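Local coordinates for protein charybdin (Charybdis maritima, PDB 2B7U) that belongs to the ribosome-inactivating proteins, whose members share a mixed beta-sheet packed against a group of helices, at residues D59-V71 with N136-S148. Numbering follows the deposited sequence. Where two conformers were deposited one is given.
Sequences DLKLTFRGQVTTV and NALQDAVSKLAVS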
ATOM      1  N   ASP A  59       3.856  11.616  -0.562  1.00 15.33           N
ATOM      2  CA  ASP A  59       3.557  11.627  -1.988  1.00 15.91           C
ATOM      3  C   ASP A  59       4.480  10.709  -2.782  1.00 15.18           C
ATOM      4  O   ASP A  59       5.683  10.612  -2.497  1.00 15.64           O
ATOM      5  CB  ASP A  59       3.702  13.040  -2.516  1.00 15.27           C
ATOM      6  CG  ASP A  59       2.463  13.878  -2.336  1.00 19.85           C
ATOM      7  OD1 ASP A  59       1.423  13.384  -1.832  1.00 19.21           O
ATOM      8  OD2 ASP A  59       2.522  15.066  -2.751  1.00 21.94           O
ATOM      9  N   LEU A  60       3.889  10.015  -3.753  1.00 15.33           N
ATOM     10  CA  LEU A  60       4.592   9.096  -4.641  1.00 15.21           C
ATOM     11  C   LEU A  60       4.442   9.650  -6.053  1.00 15.27           C
ATOM     12  O   LEU A  60       3.358   9.641  -6.604  1.00 14.49           O
ATOM     13  CB  LEU A  60       3.976   7.698  -4.550  1.00 15.92           C
ATOM     14  CG  LEU A  60       4.414   6.668  -5.586  1.00 16.41           C
ATOM     15  CD1 LEU A  60       5.907   6.394  -5.503  1.00 17.94           C
ATOM     16  CD2 LEU A  60       3.579   5.375  -5.450  1.00 17.88           C
ATOM     17  N   LYS A  61       5.538  10.144  -6.613  1.00 15.51           N
ATOM     18  CA  LYS A  61       5.518  10.741  -7.949  1.00 16.92           C
ATOM     19  C   LYS A  61       6.035   9.714  -8.946  1.00 16.67           C
ATOM     20  O   LYS A  61       7.142   9.175  -8.790  1.00 17.40           O
ATOM     21  CB  LYS A  61       6.381  12.007  -7.972  1.00 16.84           C
ATOM     22  CG  LYS A  61       6.269  12.834  -9.248  1.00 20.30           C
ATOM     23  CD  LYS A  61       6.727  14.267  -8.922  1.00 21.20           C
ATOM     24  CE  LYS A  61       6.949  15.134 -10.114  1.00 25.39           C
ATOM     25  NZ  LYS A  61       7.624  16.411  -9.691  1.00 27.37           N
ATOM     26  N   LEU A  62       5.226   9.416  -9.956  1.00 16.40           N
ATOM     27  CA  LEU A  62       5.561   8.404 -10.951  1.00 15.82           C
ATOM     28  C   LEU A  62       5.601   9.066 -12.309  1.00 15.52           C
ATOM     29  O   LEU A  62       4.671   9.756 -12.671  1.00 15.78           O
ATOM     30  CB  LEU A  62       4.514   7.300 -10.966  1.00 16.16           C
ATOM     31  CG  LEU A  62       4.305   6.539  -9.660  1.00 16.41           C
ATOM     32  CD1 LEU A  62       3.161   5.533  -9.822  1.00 18.01           C
ATOM     33  CD2 LEU A  62       5.554   5.865  -9.203  1.00 18.02           C
ATOM     34  N   THR A  63       6.673   8.818 -13.048  1.00 15.93           N
ATOM     35  CA  THR A  63       6.868   9.479 -14.329  1.00 16.72           C
ATOM     36  C   THR A  63       7.180   8.442 -15.395  1.00 17.07           C
ATOM     37  O   THR A  63       7.887   7.457 -15.149  1.00 17.43           O
ATOM     38  CB  THR A  63       8.005  10.485 -14.231  0.65 17.68           C
ATOM     39  OG1 THR A  63       7.636  11.561 -13.351  0.65 21.60           O
ATOM     40  CG2 THR A  63       8.312  11.039 -15.561  0.65 18.17           C
ATOM     41  N   PHE A  64       6.654   8.668 -16.600  1.00 16.74           N
ATOM     42  CA  PHE A  64       6.966   7.830 -17.739  1.00 16.23           C
ATOM     43  C   PHE A  64       6.933   8.656 -19.014  1.00 16.11           C
ATOM     44  O   PHE A  64       5.865   9.108 -19.418  1.00 15.74           O
ATOM     45  CB  PHE A  64       5.954   6.700 -17.878  1.00 16.61           C
ATOM     46  CG  PHE A  64       6.203   5.822 -19.071  1.00 16.60           C
ATOM     47  CD1 PHE A  64       7.407   5.166 -19.207  1.00 17.79           C
ATOM     48  CD2 PHE A  64       5.248   5.664 -20.046  1.00 18.12           C
ATOM     49  CE1 PHE A  64       7.651   4.370 -20.310  1.00 19.56           C
ATOM     50  CE2 PHE A  64       5.495   4.862 -21.162  1.00 18.36           C
ATOM     51  CZ  PHE A  64       6.679   4.219 -21.283  1.00 18.78           C
ATOM     52  N   ARG A  65       8.089   8.831 -19.641  1.00 16.51           N
ATOM     53  CA  ARG A  65       8.201   9.533 -20.931  1.00 17.25           C
ATOM     54  C   ARG A  65       7.442  10.871 -20.938  1.00 16.45           C
ATOM     55  O   ARG A  65       6.666  11.157 -21.847  1.00 16.03           O
ATOM     56  CB  ARG A  65       7.733   8.635 -22.086  1.00 17.57           C
ATOM     57  CG  ARG A  65       8.616   7.422 -22.277  1.00 19.58           C
ATOM     58  CD  ARG A  65       8.251   6.606 -23.508  1.00 21.68           C
ATOM     59  NE  ARG A  65       9.224   5.531 -23.685  1.00 25.79           N
ATOM     60  CZ  ARG A  65       8.980   4.353 -24.263  1.00 29.33           C
ATOM     61  NH1 ARG A  65       9.970   3.460 -24.366  1.00 31.32           N
ATOM     62  NH2 ARG A  65       7.775   4.052 -24.740  1.00 31.57           N
ATOM     63  N   GLY A  66       7.661  11.676 -19.903  1.00 15.79           N
ATOM     64  CA  GLY A  66       7.081  13.019 -19.815  1.00 15.31           C
ATOM     65  C   GLY A  66       5.680  13.104 -19.209  1.00 15.38           C
ATOM     66  O   GLY A  66       5.139  14.211 -19.051  1.00 16.59           O
ATOM     67  N   GLN A  67       5.077  11.947 -18.934  1.00 14.74           N
ATOM     68  CA  GLN A  67       3.772  11.818 -18.332  1.00 14.46           C
ATOM     69  C   GLN A  67       3.973  11.607 -16.852  1.00 16.04           C
ATOM     70  O   GLN A  67       4.866  10.858 -16.463  1.00 17.11           O
ATOM     71  CB  GLN A  67       3.076  10.611 -18.922  1.00 14.18           C
ATOM     72  CG  GLN A  67       2.937  10.693 -20.434  1.00 14.51           C
ATOM     73  CD  GLN A  67       2.462   9.384 -21.026  1.00 15.79           C
ATOM     74  OE1 GLN A  67       3.264   8.468 -21.259  1.00 21.83           O
ATOM     75  NE2 GLN A  67       1.172   9.295 -21.317  1.00 15.52           N
ATOM     76  N   VAL A  68       3.158  12.252 -16.036  1.00 15.85           N
ATOM     77  CA  VAL A  68       3.399  12.216 -14.591  1.00 16.49           C
ATOM     78  C   VAL A  68       2.092  12.193 -13.823  1.00 16.76           C
ATOM     79  O   VAL A  68       1.091  12.800 -14.204  1.00 17.22           O
ATOM     80  CB  VAL A  68       4.215  13.462 -14.098  0.65 17.22           C
ATOM     81  CG1 VAL A  68       5.415  13.687 -14.953  0.65 17.20           C
ATOM     82  CG2 VAL A  68       3.379  14.708 -14.073  0.65 18.42           C
ATOM     83  N   THR A  69       2.114  11.462 -12.727  1.00 16.22           N
ATOM     84  CA  THR A  69       1.080  11.591 -11.744  1.00 16.82           C
ATOM     85  C   THR A  69       1.737  11.541 -10.372  1.00 16.17           C
ATOM     86  O   THR A  69       2.830  11.035 -10.219  1.00 16.43           O
ATOM     87  CB  THR A  69       0.002  10.514 -11.909  1.00 17.22           C
ATOM     88  OG1 THR A  69      -1.095  10.798 -11.026  1.00 19.11           O
ATOM     89  CG2 THR A  69       0.548   9.135 -11.656  1.00 17.93           C
ATOM     90  N   THR A  70       1.069  12.148  -9.413  1.00 15.98           N
ATOM     91  CA  THR A  70       1.481  12.092  -8.028  1.00 15.58           C
ATOM     92  C   THR A  70       0.329  11.509  -7.237  1.00 16.10           C
ATOM     93  O   THR A  70      -0.791  11.996  -7.350  1.00 14.94           O
ATOM     94  CB  THR A  70       1.834  13.472  -7.472  1.00 16.64           C
ATOM     95  OG1 THR A  70       2.871  14.056  -8.281  1.00 18.21           O
ATOM     96  CG2 THR A  70       2.316  13.349  -6.035  1.00 17.71           C
ATOM     97  N   VAL A  71       0.635  10.496  -6.429  1.00 14.66           N
ATOM     98  CA  VAL A  71      -0.366   9.849  -5.587  1.00 15.21           C
ATOM     99  C   VAL A  71      -0.086  10.203  -4.134  1.00 14.78           C
ATOM    100  O   VAL A  71       1.056  10.158  -3.694  1.00 15.36           O
ATOM    101  CB  VAL A  71      -0.362   8.311  -5.787  1.00 15.81           C
ATOM    102  CG1 VAL A  71      -1.460   7.684  -5.001  1.00 17.36           C
ATOM    103  CG2 VAL A  71      -0.538   7.988  -7.300  1.00 17.68           C
ATOM    104  N   ASN A 136       4.813  -2.786 -18.154  1.00 17.97           N
ATOM    105  CA  ASN A 136       3.901  -2.239 -19.157  1.00 18.70           C
ATOM    106  C   ASN A 136       2.598  -1.752 -18.516  1.00 18.33           C
ATOM    107  O   ASN A 136       2.085  -0.702 -18.885  1.00 17.37           O
ATOM    108  CB  ASN A 136       3.627  -3.257 -20.265  1.00 19.68           C
ATOM    109  CG  ASN A 136       4.841  -3.493 -21.179  1.00 22.06           C
ATOM    110  OD1 ASN A 136       5.016  -4.586 -21.704  1.00 28.75           O
ATOM    111  ND2 ASN A 136       5.661  -2.470 -21.376  1.00 23.96           N
ATOM    112  N   ALA A 137       2.080  -2.492 -17.531  1.00 17.35           N
ATOM    113  CA  ALA A 137       0.841  -2.083 -16.848  1.00 17.80           C
ATOM    114  C   ALA A 137       1.052  -0.821 -16.015  1.00 16.91           C
ATOM    115  O   ALA A 137       0.170   0.040 -15.934  1.00 16.49           O
ATOM    116  CB  ALA A 137       0.297  -3.211 -15.994  1.00 18.46           C
ATOM    117  N   LEU A 138       2.213  -0.710 -15.388  1.00 16.80           N
ATOM    118  CA  LEU A 138       2.529   0.477 -14.614  1.00 17.62           C
ATOM    119  C   LEU A 138       2.681   1.692 -15.525  1.00 17.36           C
ATOM    120  O   LEU A 138       2.240   2.770 -15.195  1.00 17.65           O
ATOM    121  CB  LEU A 138       3.773   0.232 -13.777  1.00 18.39           C
ATOM    122  CG  LEU A 138       4.118   1.266 -12.725  1.00 19.01           C
ATOM    123  CD1 LEU A 138       2.929   1.573 -11.808  1.00 19.72           C
ATOM    124  CD2 LEU A 138       5.350   0.773 -11.971  1.00 19.59           C
ATOM    125  N   GLN A 139       3.280   1.505 -16.694  1.00 16.89           N
ATOM    126  CA  GLN A 139       3.399   2.571 -17.653  1.00 16.64           C
ATOM    127  C   GLN A 139       2.017   3.068 -18.073  1.00 16.19           C
ATOM    128  O   GLN A 139       1.745   4.279 -18.103  1.00 16.48           O
ATOM    129  CB  GLN A 139       4.191   2.083 -18.865  1.00 16.50           C
ATOM    130  CG  GLN A 139       5.680   1.903 -18.595  1.00 18.06           C
ATOM    131  CD  GLN A 139       6.447   1.229 -19.744  1.00 17.25           C
ATOM    132  OE1 GLN A 139       7.649   0.989 -19.630  1.00 22.87           O
ATOM    133  NE2 GLN A 139       5.760   0.923 -20.834  1.00 21.75           N
ATOM    134  N   ASP A 140       1.132   2.128 -18.368  1.00 15.60           N
ATOM    135  CA  ASP A 140      -0.232   2.474 -18.751  1.00 16.74           C
ATOM    136  C   ASP A 140      -0.980   3.188 -17.626  1.00 16.03           C
ATOM    137  O   ASP A 140      -1.761   4.112 -17.851  1.00 16.76           O
ATOM    138  CB  ASP A 140      -0.994   1.214 -19.170  1.00 17.67           C
ATOM    139  CG  ASP A 140      -0.374   0.522 -20.360  1.00 24.07           C
ATOM    140  OD1 ASP A 140       0.326   1.196 -21.163  1.00 29.86           O
ATOM    141  OD2 ASP A 140      -0.581  -0.711 -20.487  1.00 32.92           O
ATOM    142  N   ALA A 141      -0.755   2.749 -16.396  1.00 15.63           N
ATOM    143  CA  ALA A 141      -1.394   3.380 -15.258  1.00 16.22           C
ATOM    144  C   ALA A 141      -0.993   4.823 -15.102  1.00 16.02           C
ATOM    145  O   ALA A 141      -1.846   5.670 -14.849  1.00 15.76           O
ATOM    146  CB  ALA A 141      -1.060   2.631 -13.987  1.00 16.45           C
ATOM    147  N   VAL A 142       0.289   5.138 -15.221  1.00 16.46           N
ATOM    148  CA  VAL A 142       0.633   6.572 -15.096  1.00 17.52           C
ATOM    149  C   VAL A 142       0.076   7.393 -16.268  1.00 16.97           C
ATOM    150  O   VAL A 142      -0.416   8.497 -16.066  1.00 16.23           O
ATOM    151  CB  VAL A 142       2.113   6.936 -14.646  1.00 20.38           C
ATOM    152  CG1 VAL A 142       2.942   5.733 -14.143  1.00 19.97           C
ATOM    153  CG2 VAL A 142       2.803   7.862 -15.571  1.00 19.69           C
ATOM    154  N   SER A 143       0.076   6.830 -17.475  1.00 16.32           N
ATOM    155  CA  SER A 143      -0.511   7.531 -18.621  1.00 16.90           C
ATOM    156  C   SER A 143      -1.977   7.862 -18.397  1.00 16.64           C
ATOM    157  O   SER A 143      -2.432   8.970 -18.666  1.00 16.71           O
ATOM    158  CB  SER A 143      -0.365   6.689 -19.885  1.00 17.84           C
ATOM    159  OG  SER A 143       0.990   6.469 -20.172  1.00 22.70           O
ATOM    160  N   LYS A 144      -2.734   6.898 -17.883  1.00 15.59           N
ATOM    161  CA  LYS A 144      -4.146   7.121 -17.661  1.00 15.60           C
ATOM    162  C   LYS A 144      -4.390   8.103 -16.520  1.00 15.74           C
ATOM    163  O   LYS A 144      -5.223   8.982 -16.621  1.00 16.44           O
ATOM    164  CB  LYS A 144      -4.853   5.801 -17.378  1.00 16.40           C
ATOM    165  CG  LYS A 144      -4.900   4.879 -18.568  1.00 18.14           C
ATOM    166  CD  LYS A 144      -5.820   5.387 -19.659  1.00 23.79           C
ATOM    167  CE  LYS A 144      -5.959   4.353 -20.798  1.00 25.54           C
ATOM    168  NZ  LYS A 144      -6.018   2.940 -20.306  1.00 30.07           N
ATOM    169  N   LEU A 145      -3.661   7.960 -15.419  1.00 14.58           N
ATOM    170  CA  LEU A 145      -3.876   8.847 -14.293  1.00 15.36           C
ATOM    171  C   LEU A 145      -3.522  10.297 -14.628  1.00 15.20           C
ATOM    172  O   LEU A 145      -4.197  11.228 -14.165  1.00 15.68           O
ATOM    173  CB  LEU A 145      -3.129   8.334 -13.043  1.00 15.32           C
ATOM    174  CG  LEU A 145      -3.733   7.068 -12.413  1.00 16.56           C
ATOM    175  CD1 LEU A 145      -2.782   6.478 -11.401  1.00 16.72           C
ATOM    176  CD2 LEU A 145      -5.105   7.333 -11.800  1.00 15.42           C
ATOM    177  N   ALA A 146      -2.520  10.470 -15.479  1.00 15.28           N
ATOM    178  CA  ALA A 146      -2.115  11.809 -15.922  1.00 15.29           C
ATOM    179  C   ALA A 146      -3.280  12.586 -16.571  1.00 15.48           C
ATOM    180  O   ALA A 146      -3.405  13.793 -16.369  1.00 15.27           O
ATOM    181  CB  ALA A 146      -0.947  11.718 -16.884  1.00 14.62           C
ATOM    182  N   VAL A 147      -4.136  11.895 -17.327  1.00 15.35           N
ATOM    183  CA  VAL A 147      -5.141  12.600 -18.170  1.00 16.16           C
ATOM    184  C   VAL A 147      -6.568  12.081 -18.189  1.00 16.71           C
ATOM    185  O   VAL A 147      -7.469  12.788 -18.623  1.00 16.29           O
ATOM    186  CB  VAL A 147      -4.664  12.663 -19.646  1.00 17.23           C
ATOM    187  CG1 VAL A 147      -3.290  13.293 -19.696  1.00 18.26           C
ATOM    188  CG2 VAL A 147      -4.692  11.275 -20.304  1.00 17.29           C
ATOM    189  N   SER A 148      -6.800  10.837 -17.784  1.00 16.55           N
ATOM    190  CA  SER A 148      -8.121  10.255 -18.037  1.00 17.99           C
ATOM    191  C   SER A 148      -9.190  10.827 -17.117  1.00 17.98           C
ATOM    192  O   SER A 148      -8.934  11.054 -15.955  1.00 18.35           O
ATOM    193  CB  SER A 148      -8.086   8.740 -17.918  1.00 18.97           C
ATOM    194  OG  SER A 148      -9.381   8.212 -18.208  1.00 21.09           O
TER
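A beta hairpin of the large mixed sheet, strands 59-64 and 67-71, packs one face, near its turn, on helix 136-147, Phe64 lying over Gln139 and Val142 filling the middle. The helix runs nearly at right angles to both strands, 81° from strand 67-71, and so lies across the pair, touching Phe64 with Gln139 at one end and Thr69 with Leu145 and Ala146 at the other. Phe64, with CG anti to the backbone N (chi1 178°), lays its ring flat on the extended side chain of Gln139. The CG of Gln139 sits 3.6 Å from the ring centroid of Phe64, a CH-pi contact almost along the ring normal, and beyond it the amide stacks with its plane 13° from that of the ring; Gln139 CD lies 3.4 Å from Phe64 CZ. Arg65 CG lies over the rim of the opposite face, which it covers in part. Val142 reaches both strands with its two methyls: CG1 meets Leu62 CB at 3.9 Å, while CG2 approaches the carbonyl O of Gln67 at 3.7 Å, at the Phe64-Gln67 backbone pair that closes the type I' turn. Further along, the methyl CG2 of Thr69 rests 4.0 Å from Val142 CB, and Thr69 OG1 passes 3.8 Å from Leu145 CB while hydrogen-bonding to the carbonyl of Gln84, which ties the hydroxyl to the neighbouring strand 80-84. The small side chain of Ala146 permits close approach, its CB 3.5 Å from the carbonyl O of Val68. Leu138 and Leu145 continue the apolar layer toward Phe165 and Tyr83 respectively. Such crosswise packing of a helix on a hairpin illustrates the alpha+beta architecture of the ribosome-inactivating protein fold.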